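Local coordinates for periplasmic binding protein component of an ABC type zinc uptake transporter (Synechocystis sp., PDB 1PQ4), which binds zinc in the periplasm and probably delivers it to the membrane components of an ABC-type zinc uptake transporter, at residues V28-N33 / H37-K42; P10-F15 / V56-G61; E154-P157 / Q162-A165; E17-D22 / R143-I148. All blocks are in the same frame, centred on the assembly; numbering follows the deposited sequence.

Contact 1: residues V28-N33 / H37-K42; sequences VLVPGN and HTYEPK. With ZN (zinc ion), chain C.
Tyr39 lays its ring against three consecutive residues, Leu29, Val30 and Pro31, and each meets a different part of it. The CA of Val30 sits 4.3 Å above the plane of the Tyr39 ring, displaced toward its rim. Nearer the CB end of the ring, methyl CG2 of Val30 lies 3.8 Å from CD2 of Tyr39. Pro31 crosses the tyrosine at about a right angle and makes its contact through a ring methylene, CD, 3.5 Å from CE1 of Tyr39. The CD2 branch of Leu29 lies 3.7 Å from CB of Pro41; its tighter approach to the tyrosine edge is doubtful. With CG of Tyr39 anti to its backbone N (chi1 -172°), the ring is carried across to the 28-33 segment. Tyrosine suits the place because it adds a polar end to an otherwise apolar patch. Its hydroxyl OH accepts a 2.7 Å hydrogen bond from NZ of Lys42, which lies in the ring plane. The bend at the last torsion of Lys42 (chi4 59°) directs NZ to that hydroxyl and beside CG of Pro31. Gln45 OE1 also bonds the hydroxyl, so both Lys42 and Gln45 hold the phenol end. At the start of the 37-42 segment, His37 takes no part in this packing but binds zinc through NE2 at 1.9 Å, together with His133, His197 and a water. The whole contact folds the connection between strand 24-28 and helix 43-48 back on itself: Lys42 is the N-cap of that helix, Trp66 packs on Leu29, Val30 and Pro41, and Val28 leans on helix 10-20.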
loop_
_atom_site.group_PDB
_atom_site.type_symbol
_atom_site.label_atom_id
_atom_site.label_comp_id
_atom_site.label_asym_id
_atom_site.label_seq_id
_atom_site.Cartn_x
_atom_site.Cartn_y
_atom_site.Cartn_z
ATOM N N VAL A 28 -0.982 2.456 -14.967
ATOM C CA VAL A 28 -0.458 2.769 -13.621
ATOM C C VAL A 28 0.606 3.865 -13.716
ATOM O O VAL A 28 1.490 3.816 -14.563
ATOM C CB VAL A 28 0.170 1.509 -12.982
ATOM C CG1 VAL A 28 0.776 1.830 -11.572
ATOM C CG2 VAL A 28 -0.940 0.417 -12.859
ATOM N N LEU A 29 0.523 4.845 -12.815
ATOM C CA LEU A 29 1.437 5.982 -12.837
ATOM C C LEU A 29 2.816 5.696 -12.242
ATOM O O LEU A 29 3.844 6.006 -12.865
ATOM C CB LEU A 29 0.816 7.142 -12.062
ATOM C CG LEU A 29 1.230 8.578 -12.423
ATOM C CD1 LEU A 29 0.933 9.504 -11.202
ATOM C CD2 LEU A 29 2.688 8.635 -12.719
ATOM N N VAL A 30 2.834 5.152 -11.029
ATOM C CA VAL A 30 4.085 4.869 -10.325
ATOM C C VAL A 30 4.670 3.466 -10.538
ATOM O O VAL A 30 4.027 2.458 -10.207
ATOM C CB VAL A 30 3.902 5.074 -8.785
ATOM C CG1 VAL A 30 5.261 4.831 -8.017
ATOM C CG2 VAL A 30 3.320 6.486 -8.508
ATOM N N PRO A 31 5.912 3.380 -11.048
ATOM C CA PRO A 31 6.508 2.054 -11.251
ATOM C C PRO A 31 6.608 1.326 -9.916
ATOM O O PRO A 31 6.845 1.952 -8.866
ATOM C CB PRO A 31 7.897 2.372 -11.786
ATOM C CG PRO A 31 7.665 3.632 -12.567
ATOM C CD PRO A 31 6.809 4.434 -11.572
ATOM N N GLY A 32 6.492 0.006 -9.962
ATOM C CA GLY A 32 6.554 -0.768 -8.733
ATOM C C GLY A 32 7.867 -0.699 -7.974
ATOM O O GLY A 32 7.907 -1.013 -6.774
ATOM N N ASN A 33 8.940 -0.283 -8.642
ATOM C CA ASN A 33 10.222 -0.202 -7.961
ATOM C C ASN A 33 10.621 1.209 -7.546
ATOM O O ASN A 33 11.741 1.409 -7.119
ATOM C CB ASN A 33 11.346 -0.849 -8.818
ATOM C CG ASN A 33 11.667 -0.057 -10.056
ATOM O OD1 ASN A 33 11.010 0.939 -10.361
ATOM N ND2 ASN A 33 12.686 -0.498 -10.791
ATOM N N HIS A 37 6.382 8.282 -2.770
ATOM C CA HIS A 37 6.390 9.565 -2.098
ATOM C C HIS A 37 7.240 10.673 -2.743
ATOM O O HIS A 37 7.067 11.837 -2.424
ATOM C CB HIS A 37 6.835 9.370 -0.658
ATOM C CG HIS A 37 6.034 8.337 0.078
ATOM N ND1 HIS A 37 4.769 8.579 0.560
ATOM C CD2 HIS A 37 6.328 7.056 0.410
ATOM C CE1 HIS A 37 4.314 7.493 1.165
ATOM N NE2 HIS A 37 5.243 6.553 1.089
ATOM N N THR A 38 8.175 10.318 -3.600
ATOM C CA THR A 38 8.999 11.324 -4.241
ATOM C C THR A 38 8.886 11.191 -5.757
ATOM O O THR A 38 9.638 11.814 -6.494
ATOM C CB THR A 38 10.494 11.182 -3.850
ATOM O OG1 THR A 38 10.982 9.897 -4.249
ATOM C CG2 THR A 38 10.676 11.360 -2.361
ATOM N N TYR A 39 7.942 10.380 -6.229
ATOM C CA TYR A 39 7.778 10.205 -7.665
ATOM C C TYR A 39 7.215 11.447 -8.357
ATOM O O TYR A 39 6.347 12.143 -7.827
ATOM C CB TYR A 39 6.817 9.060 -7.967
ATOM C CG TYR A 39 6.767 8.709 -9.432
ATOM C CD1 TYR A 39 7.866 8.122 -10.049
ATOM C CD2 TYR A 39 5.647 8.985 -10.199
ATOM C CE1 TYR A 39 7.848 7.814 -11.401
ATOM C CE2 TYR A 39 5.619 8.686 -11.559
ATOM C CZ TYR A 39 6.722 8.098 -12.144
ATOM O OH TYR A 39 6.708 7.783 -13.475
ATOM N N GLU A 40 7.712 11.727 -9.550
ATOM C CA GLU A 40 7.155 12.834 -10.304
ATOM C C GLU A 40 6.776 12.241 -11.661
ATOM O O GLU A 40 7.600 11.622 -12.336
ATOM C CB GLU A 40 8.140 13.994 -10.458
ATOM C CG GLU A 40 7.359 15.291 -10.707
ATOM C CD GLU A 40 8.202 16.552 -10.670
ATOM O OE1 GLU A 40 9.152 16.667 -11.489
ATOM O OE2 GLU A 40 7.901 17.433 -9.823
ATOM N N PRO A 41 5.510 12.395 -12.067
ATOM C CA PRO A 41 5.125 11.823 -13.356
ATOM C C PRO A 41 5.938 12.316 -14.554
ATOM O O PRO A 41 6.317 13.473 -14.630
ATOM C CB PRO A 41 3.619 12.126 -13.474
ATOM C CG PRO A 41 3.279 13.008 -12.362
ATOM C CD PRO A 41 4.358 12.878 -11.299
ATOM N N LYS A 42 6.236 11.400 -15.465
ATOM C CA LYS A 42 7.009 11.722 -16.651
ATOM C C LYS A 42 6.124 12.404 -17.693
ATOM O O LYS A 42 4.908 12.162 -17.772
ATOM C CB LYS A 42 7.569 10.451 -17.294
ATOM C CG LYS A 42 8.371 9.510 -16.411
ATOM C CD LYS A 42 8.491 8.139 -17.138
ATOM C CE LYS A 42 9.327 7.128 -16.363
ATOM N NZ LYS A 42 8.786 6.846 -15.000
HETATM ZN ZN ZN C . 5.201 4.732 1.748
HETATM O O HOH W 1 4.972 3.033 0.245
#

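Contact 2: residues P10-F15 / V56-G61; sequences PPQQYF and VLIGLG
Gln12 runs its amide alongside Ile58, the two side chains crossing obliquely, and reaches the backbone where strand 54-57 gives way to loop. CG1 of Ile58 lies 3.7 Å from NE2 of Gln12; the still shorter approach of the terminal methyl CD1 to the amide oxygen is doubtful in the model. Val56 meets the same nitrogen from its own side chain, with its methyl CG1 3.6 Å from Gln12 NE2. One polar contact joins the segments: NE2 of Gln12 donates to the carbonyl O of Val56 at 3.2 Å, a weak bond bent to 132° at the hydrogen. Because the glutamine chain is straight beyond CG (chi2 178°), it spans the gap between a helix and a strand whose nearest CA atoms, those of Gln12 and Val56, are 8.0 Å apart. The firmer partner of the amide lies on its oxygen side, where OE1 accepts from the backbone N of Ile9, in the link from strand 3-7 to helix 10-20. Glutamine suits this buried place because its amide can receive from one backbone and give to another, while valine and isoleucine supply compact branched walls. Beyond Ile58, Glu63 bonds the backbone N of both Ile58 and Gly59. The chemistry is therefore that of a buried amide set between two branched apolar side chains and the backbone: the weak bond contributes little pull by itself, but each end of the amide has a backbone partner, the oxygen held more firmly than the nitrogen.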
loop_
_atom_site.group_PDB
_atom_site.type_symbol
_atom_site.label_atom_id
_atom_site.label_comp_id
_atom_site.label_asym_id
_atom_site.label_seq_id
_atom_site.Cartn_x
_atom_site.Cartn_y
_atom_site.Cartn_z
ATOM N N PRO A 10 0.720 0.193 -8.387
ATOM C CA PRO A 10 0.419 -1.178 -8.807
ATOM C C PRO A 10 -0.671 -1.930 -8.042
ATOM O O PRO A 10 -1.518 -2.558 -8.675
ATOM C CB PRO A 10 1.822 -1.913 -8.748
ATOM C CG PRO A 10 2.807 -0.699 -9.012
ATOM C CD PRO A 10 2.166 0.420 -8.206
ATOM N N PRO A 11 -0.669 -1.876 -6.696
ATOM C CA PRO A 11 -1.727 -2.614 -5.975
ATOM C C PRO A 11 -3.141 -2.201 -6.435
ATOM O O PRO A 11 -4.072 -2.999 -6.422
ATOM C CB PRO A 11 -1.498 -2.216 -4.524
ATOM C CG PRO A 11 -0.064 -1.867 -4.467
ATOM C CD PRO A 11 0.261 -1.229 -5.753
ATOM N N GLN A 12 -3.298 -0.937 -6.819
ATOM C CA GLN A 12 -4.619 -0.484 -7.254
ATOM C C GLN A 12 -5.024 -1.141 -8.545
ATOM O O GLN A 12 -6.204 -1.235 -8.852
ATOM C CB GLN A 12 -4.629 1.031 -7.428
ATOM C CG GLN A 12 -4.613 1.755 -6.127
ATOM C CD GLN A 12 -4.584 3.248 -6.377
ATOM O OE1 GLN A 12 -3.619 3.748 -6.975
ATOM N NE2 GLN A 12 -5.642 3.963 -5.940
ATOM N N GLN A 13 -4.060 -1.634 -9.316
ATOM C CA GLN A 13 -4.449 -2.264 -10.560
ATOM C C GLN A 13 -5.116 -3.589 -10.195
ATOM O O GLN A 13 -5.996 -4.066 -10.902
ATOM C CB GLN A 13 -3.188 -2.517 -11.414
ATOM C CG GLN A 13 -3.450 -3.240 -12.700
ATOM C CD GLN A 13 -3.234 -4.727 -12.595
ATOM O OE1 GLN A 13 -3.747 -5.498 -13.407
ATOM N NE2 GLN A 13 -2.482 -5.143 -11.614
ATOM N N TYR A 14 -4.626 -4.208 -9.121
ATOM C CA TYR A 14 -5.200 -5.467 -8.657
ATOM C C TYR A 14 -6.697 -5.216 -8.257
ATOM O O TYR A 14 -7.593 -5.981 -8.611
ATOM C CB TYR A 14 -4.418 -5.953 -7.438
ATOM C CG TYR A 14 -4.895 -7.274 -6.863
ATOM C CD1 TYR A 14 -4.415 -8.493 -7.368
ATOM C CD2 TYR A 14 -5.838 -7.308 -5.836
ATOM C CE1 TYR A 14 -4.861 -9.700 -6.865
ATOM C CE2 TYR A 14 -6.322 -8.533 -5.320
ATOM C CZ TYR A 14 -5.808 -9.716 -5.856
ATOM O OH TYR A 14 -6.244 -10.923 -5.412
ATOM N N PHE A 15 -6.924 -4.156 -7.498
ATOM C CA PHE A 15 -8.272 -3.816 -7.036
ATOM C C PHE A 15 -9.148 -3.549 -8.255
ATOM O O PHE A 15 -10.277 -4.027 -8.339
ATOM C CB PHE A 15 -8.243 -2.550 -6.202
ATOM C CG PHE A 15 -7.347 -2.603 -4.998
ATOM C CD1 PHE A 15 -6.968 -1.391 -4.375
ATOM C CD2 PHE A 15 -6.894 -3.805 -4.470
ATOM C CE1 PHE A 15 -6.149 -1.380 -3.253
ATOM C CE2 PHE A 15 -6.061 -3.819 -3.319
ATOM C CZ PHE A 15 -5.686 -2.614 -2.718
ATOM N N VAL A 56 -8.007 6.803 -10.401
ATOM C CA VAL A 56 -8.324 6.378 -9.038
ATOM C C VAL A 56 -7.239 6.766 -8.036
ATOM O O VAL A 56 -6.115 6.271 -8.089
ATOM C CB VAL A 56 -8.588 4.856 -8.983
ATOM C CG1 VAL A 56 -8.829 4.402 -7.487
ATOM C CG2 VAL A 56 -9.839 4.557 -9.806
ATOM N N LEU A 57 -7.592 7.691 -7.144
ATOM C CA LEU A 57 -6.695 8.190 -6.128
ATOM C C LEU A 57 -6.641 7.311 -4.893
ATOM O O LEU A 57 -7.669 6.754 -4.450
ATOM C CB LEU A 57 -7.184 9.552 -5.631
ATOM C CG LEU A 57 -7.381 10.653 -6.682
ATOM C CD1 LEU A 57 -8.336 11.741 -6.126
ATOM C CD2 LEU A 57 -6.032 11.212 -7.059
ATOM N N ILE A 58 -5.455 7.208 -4.315
ATOM C CA ILE A 58 -5.365 6.532 -3.029
ATOM C C ILE A 58 -6.037 7.548 -2.063
ATOM O O ILE A 58 -6.762 7.189 -1.131
ATOM C CB ILE A 58 -3.882 6.353 -2.625
ATOM C CG1 ILE A 58 -3.256 5.184 -3.428
ATOM C CG2 ILE A 58 -3.762 6.175 -1.123
ATOM C CD1 ILE A 58 -2.958 5.511 -4.843
ATOM N N GLY A 59 -5.782 8.838 -2.288
ATOM C CA GLY A 59 -6.376 9.847 -1.417
ATOM C C GLY A 59 -5.494 10.164 -0.223
ATOM O O GLY A 59 -4.315 9.812 -0.195
ATOM N N LEU A 60 -6.079 10.807 0.773
ATOM C CA LEU A 60 -5.379 11.198 1.993
ATOM C C LEU A 60 -4.117 11.970 1.722
ATOM O O LEU A 60 -3.151 11.880 2.471
ATOM C CB LEU A 60 -5.079 9.955 2.878
ATOM C CG LEU A 60 -6.353 9.262 3.387
ATOM C CD1 LEU A 60 -6.021 7.952 4.111
ATOM C CD2 LEU A 60 -7.104 10.229 4.365
ATOM N N GLY A 61 -4.110 12.740 0.650
ATOM C CA GLY A 61 -2.912 13.499 0.337
ATOM C C GLY A 61 -1.831 12.747 -0.405
ATOM O O GLY A 61 -0.821 13.326 -0.801
#

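Contact 3: residues E154-P157 / Q162-A165; sequences ELDP and QYEA
Asp156 and Tyr163 make the whole of this contact, and its polar part is one hydrogen bond. The phenol OH of Tyr163 donates to OD2 of Asp156 at 2.6 Å, and OD2 accepts through its anti lone pair, the one directed away from OD1. Carboxylate and ring planes stand 73° apart, and the two side chains cross at about a right angle, with OD2 near the ring plane. CG of Asp156 is anti to its backbone N (chi1 178°), which swings the carboxylate out to the phenol. OD2 has a second partner, ND2 of Asn159, in the short connection between helices 138-155 and 160-185.

The van der Waals part is slight. CB of Asp156 lies 3.7 Å from OH of Tyr163, and the carbonyl O of Asp156 lies 3.7 Å from CE1 of Tyr163 at the ring edge, in plane. Met3 touches Asp156 and Leu23 touches Tyr163.

Asp156 is the first residue to leave helical geometry after helix 138-155, and Tyr163 belongs to helix 160-185, so the bond ties consecutive helices together. Aspartate suits its place because the carboxylate supplies an acceptor able to serve both Tyr163 OH and Asn159 ND2; tyrosine has the length to reach it. A short bond to an oxygen that also accepts from Asn159 would be consistent with Asp156 being ionised.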
loop_
_atom_site.group_PDB
_atom_site.type_symbol
_atom_site.label_atom_id
_atom_site.label_comp_id
_atom_site.label_asym_id
_atom_site.label_seq_id
_atom_site.Cartn_x
_atom_site.Cartn_y
_atom_site.Cartn_z
ATOM N N GLU A 154 -21.433 4.526 -11.795
ATOM C CA GLU A 154 -21.970 5.839 -12.160
ATOM C C GLU A 154 -21.423 6.261 -13.513
ATOM O O GLU A 154 -22.091 6.919 -14.292
ATOM C CB GLU A 154 -21.559 6.886 -11.130
ATOM C CG GLU A 154 -22.182 6.707 -9.759
ATOM C CD GLU A 154 -23.682 6.910 -9.787
ATOM O OE1 GLU A 154 -24.127 7.913 -10.392
ATOM O OE2 GLU A 154 -24.407 6.073 -9.202
ATOM N N LEU A 155 -20.197 5.868 -13.810
ATOM C CA LEU A 155 -19.581 6.213 -15.073
ATOM C C LEU A 155 -20.035 5.301 -16.197
ATOM O O LEU A 155 -20.038 5.688 -17.380
ATOM C CB LEU A 155 -18.055 6.082 -14.923
ATOM C CG LEU A 155 -17.073 7.249 -15.062
ATOM C CD1 LEU A 155 -17.756 8.591 -14.939
ATOM C CD2 LEU A 155 -15.984 7.068 -14.023
ATOM N N ASP A 156 -20.426 4.082 -15.847
ATOM C CA ASP A 156 -20.767 3.096 -16.868
ATOM C C ASP A 156 -21.989 2.308 -16.379
ATOM O O ASP A 156 -21.922 1.105 -16.095
ATOM C CB ASP A 156 -19.501 2.222 -17.089
ATOM C CG ASP A 156 -19.697 1.116 -18.095
ATOM O OD1 ASP A 156 -20.563 1.252 -18.957
ATOM O OD2 ASP A 156 -18.970 0.108 -18.042
ATOM N N PRO A 157 -23.147 3.004 -16.285
ATOM C CA PRO A 157 -24.438 2.485 -15.836
ATOM C C PRO A 157 -24.864 1.204 -16.496
ATOM O O PRO A 157 -25.484 0.385 -15.848
ATOM C CB PRO A 157 -25.413 3.615 -16.157
ATOM C CG PRO A 157 -24.575 4.825 -16.076
ATOM C CD PRO A 157 -23.291 4.396 -16.757
ATOM N N GLN A 162 -22.785 -5.903 -13.224
ATOM C CA GLN A 162 -21.529 -6.653 -13.224
ATOM C C GLN A 162 -20.557 -6.053 -12.201
ATOM O O GLN A 162 -19.897 -6.789 -11.481
ATOM C CB GLN A 162 -20.896 -6.679 -14.629
ATOM C CG GLN A 162 -19.741 -7.654 -14.750
ATOM C CD GLN A 162 -20.205 -9.112 -14.561
ATOM O OE1 GLN A 162 -21.037 -9.606 -15.343
ATOM N NE2 GLN A 162 -19.685 -9.799 -13.527
ATOM N N TYR A 163 -20.474 -4.730 -12.116
ATOM C CA TYR A 163 -19.571 -4.144 -11.106
ATOM C C TYR A 163 -19.991 -4.544 -9.702
ATOM O O TYR A 163 -19.136 -4.740 -8.822
ATOM C CB TYR A 163 -19.573 -2.614 -11.166
ATOM C CG TYR A 163 -18.965 -2.037 -12.429
ATOM C CD1 TYR A 163 -19.733 -1.247 -13.292
ATOM C CD2 TYR A 163 -17.646 -2.338 -12.798
ATOM C CE1 TYR A 163 -19.226 -0.782 -14.491
ATOM C CE2 TYR A 163 -17.127 -1.879 -13.996
ATOM C CZ TYR A 163 -17.926 -1.095 -14.846
ATOM O OH TYR A 163 -17.428 -0.599 -16.031
ATOM N N GLU A 164 -21.308 -4.608 -9.454
ATOM C CA GLU A 164 -21.816 -4.998 -8.134
ATOM C C GLU A 164 -21.509 -6.437 -7.820
ATOM O O GLU A 164 -21.143 -6.768 -6.694
ATOM C CB GLU A 164 -23.349 -4.865 -8.056
ATOM C CG GLU A 164 -23.842 -3.606 -8.629
ATOM C CD GLU A 164 -24.467 -2.754 -7.597
ATOM O OE1 GLU A 164 -23.705 -2.119 -6.834
ATOM O OE2 GLU A 164 -25.717 -2.744 -7.544
ATOM N N ALA A 165 -21.725 -7.315 -8.791
ATOM C CA ALA A 165 -21.425 -8.724 -8.540
ATOM C C ALA A 165 -19.895 -8.872 -8.349
ATOM O O ALA A 165 -19.420 -9.631 -7.453
ATOM C CB ALA A 165 -21.892 -9.592 -9.740
#

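Contact 4: residues E17-D22 / R143-I148; sequences EKIGGD and RQATTI
Ile19 pushes its terminal methyl into helix 138-155, where CD1 meets Ala145 and Ile148, two positions about one turn apart on the same helical face. CD1 of Ile19 is 3.8 Å from CB of Ala145 and 3.5 Å from the carbonyl O of Ala145. CB of Ile148 lies 4.1 Å from the same Ile19 CD1, at roughly a right angle to the direction of Ala145, with CG2 of Ile148 at a like distance. The extended ethyl arm of Ile19 (chi2 167°) places CD1 against the helix; the small CB of alanine lets it come near the backbone, and beta-branched Ile148 offers two carbons to the one methyl.

In the next shell, Ala149 and Leu152 of the same helix also touch Ile19, and Leu167 and Phe170 of helix 160-185 pack on Ala145. Asn166 of that third helix donates through ND2 to the carbonyl O of Ile19, and the neighbouring Lys18 forms a salt bridge with Glu173, so polar bonds to helix 160-185 help to position helix 10-20.

The contact itself is van der Waals packing without a hydrogen bond between the segments, and its stability would come from shape and from burial of the three side chains.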
loop_
_atom_site.group_PDB
_atom_site.type_symbol
_atom_site.label_atom_id
_atom_site.label_comp_id
_atom_site.label_asym_id
_atom_site.label_seq_id
_atom_site.Cartn_x
_atom_site.Cartn_y
_atom_site.Cartn_z
ATOM N N GLU A 17 -8.744 -4.553 -11.369
ATOM C CA GLU A 17 -8.974 -5.784 -12.159
ATOM C C GLU A 17 -10.081 -6.622 -11.496
ATOM O O GLU A 17 -10.918 -7.173 -12.175
ATOM C CB GLU A 17 -7.685 -6.618 -12.241
ATOM C CG GLU A 17 -7.773 -7.891 -13.116
ATOM C CD GLU A 17 -8.242 -7.626 -14.543
ATOM O OE1 GLU A 17 -8.008 -6.511 -15.085
ATOM O OE2 GLU A 17 -8.849 -8.560 -15.138
ATOM N N LYS A 18 -10.063 -6.725 -10.179
ATOM C CA LYS A 18 -11.064 -7.523 -9.454
ATOM C C LYS A 18 -12.471 -6.918 -9.599
ATOM O O LYS A 18 -13.471 -7.618 -9.746
ATOM C CB LYS A 18 -10.705 -7.553 -7.961
ATOM C CG LYS A 18 -9.537 -8.492 -7.648
ATOM C CD LYS A 18 -10.048 -9.961 -7.731
ATOM C CE LYS A 18 -8.897 -10.997 -7.710
ATOM N NZ LYS A 18 -9.447 -12.371 -7.432
ATOM N N ILE A 19 -12.529 -5.601 -9.569
ATOM C CA ILE A 19 -13.833 -4.920 -9.619
ATOM C C ILE A 19 -14.351 -4.761 -11.032
ATOM O O ILE A 19 -15.537 -4.967 -11.315
ATOM C CB ILE A 19 -13.687 -3.546 -8.953
ATOM C CG1 ILE A 19 -13.477 -3.729 -7.456
ATOM C CG2 ILE A 19 -14.928 -2.630 -9.279
ATOM C CD1 ILE A 19 -13.004 -2.480 -6.724
ATOM N N GLY A 20 -13.448 -4.449 -11.951
ATOM C CA GLY A 20 -13.854 -4.186 -13.333
ATOM C C GLY A 20 -13.671 -5.285 -14.350
ATOM O O GLY A 20 -14.418 -5.347 -15.334
ATOM N N GLY A 21 -12.662 -6.135 -14.146
ATOM C CA GLY A 21 -12.412 -7.208 -15.101
ATOM C C GLY A 21 -12.218 -6.628 -16.497
ATOM O O GLY A 21 -11.550 -5.625 -16.647
ATOM N N ASP A 22 -12.819 -7.253 -17.509
ATOM C CA ASP A 22 -12.679 -6.816 -18.896
ATOM C C ASP A 22 -13.349 -5.499 -19.232
ATOM O O ASP A 22 -13.175 -4.982 -20.337
ATOM C CB ASP A 22 -13.241 -7.877 -19.854
ATOM C CG ASP A 22 -12.427 -9.122 -19.870
ATOM O OD1 ASP A 22 -11.231 -9.053 -19.493
ATOM O OD2 ASP A 22 -12.986 -10.173 -20.270
ATOM N N ARG A 143 -13.516 -0.975 1.996
ATOM C CA ARG A 143 -14.103 0.371 1.806
ATOM C C ARG A 143 -13.638 0.971 0.508
ATOM O O ARG A 143 -14.450 1.563 -0.209
ATOM C CB ARG A 143 -13.697 1.315 2.946
ATOM C CG ARG A 143 -13.829 0.713 4.324
ATOM C CD ARG A 143 -15.251 0.337 4.594
ATOM N NE ARG A 143 -15.497 -0.013 5.989
ATOM C CZ ARG A 143 -16.672 0.167 6.589
ATOM N NH1 ARG A 143 -17.690 0.697 5.910
ATOM N NH2 ARG A 143 -16.841 -0.194 7.857
ATOM N N GLN A 144 -12.327 0.839 0.178
ATOM C CA GLN A 144 -11.863 1.415 -1.095
ATOM C C GLN A 144 -12.569 0.769 -2.261
ATOM O O GLN A 144 -12.985 1.444 -3.206
ATOM C CB GLN A 144 -10.346 1.235 -1.242
ATOM C CG GLN A 144 -9.531 2.059 -0.226
ATOM C CD GLN A 144 -8.155 1.440 0.035
ATOM O OE1 GLN A 144 -7.318 1.382 -0.857
ATOM N NE2 GLN A 144 -7.937 0.968 1.265
ATOM N N ALA A 145 -12.703 -0.554 -2.200
ATOM C CA ALA A 145 -13.346 -1.274 -3.275
ATOM C C ALA A 145 -14.802 -0.839 -3.480
ATOM O O ALA A 145 -15.260 -0.738 -4.621
ATOM C CB ALA A 145 -13.313 -2.829 -2.995
ATOM N N THR A 146 -15.521 -0.685 -2.371
ATOM C CA THR A 146 -16.936 -0.266 -2.454
ATOM C C THR A 146 -17.058 1.109 -3.145
ATOM O O THR A 146 -17.848 1.290 -4.047
ATOM C CB THR A 146 -17.531 -0.249 -1.061
ATOM O OG1 THR A 146 -17.441 -1.572 -0.542
ATOM C CG2 THR A 146 -19.010 0.208 -1.071
ATOM N N THR A 147 -16.204 2.048 -2.752
ATOM C CA THR A 147 -16.200 3.398 -3.308
ATOM C C THR A 147 -15.879 3.301 -4.774
ATOM O O THR A 147 -16.542 3.905 -5.615
ATOM C CB THR A 147 -15.155 4.281 -2.568
ATOM O OG1 THR A 147 -15.537 4.416 -1.190
ATOM C CG2 THR A 147 -15.038 5.686 -3.223
ATOM N N ILE A 148 -14.853 2.524 -5.121
ATOM C CA ILE A 148 -14.518 2.428 -6.534
ATOM C C ILE A 148 -15.643 1.843 -7.400
ATOM O O ILE A 148 -15.961 2.375 -8.487
ATOM C CB ILE A 148 -13.204 1.603 -6.706
ATOM C CG1 ILE A 148 -12.036 2.335 -5.992
ATOM C CG2 ILE A 148 -12.931 1.386 -8.187
ATOM C CD1 ILE A 148 -10.760 1.512 -5.841
#

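How the contacts relate
Contacts 1, 2 and 4 lie around helix 10-20. Contact 1, holding zinc ligand His37, touches contact 2, their centres about 12 Å apart, where Val30 O packs against Pro10 CD at 3.4 Å. Contact 2 itself is close to the metal site: the side chain of Ile58 is about 10 Å from the zinc. Contact 4 shares helix 10-20 with contact 2, their centres about 11 Å apart, with CG1 of Val56 3.8 Å from CD1 of Ile148. Contact 3 touches contact 4, centre to centre about 10 Å, through Tyr163 CD2 and Ile19 O at 3.7 Å, but its centre is about 28 Å from that of contact 1.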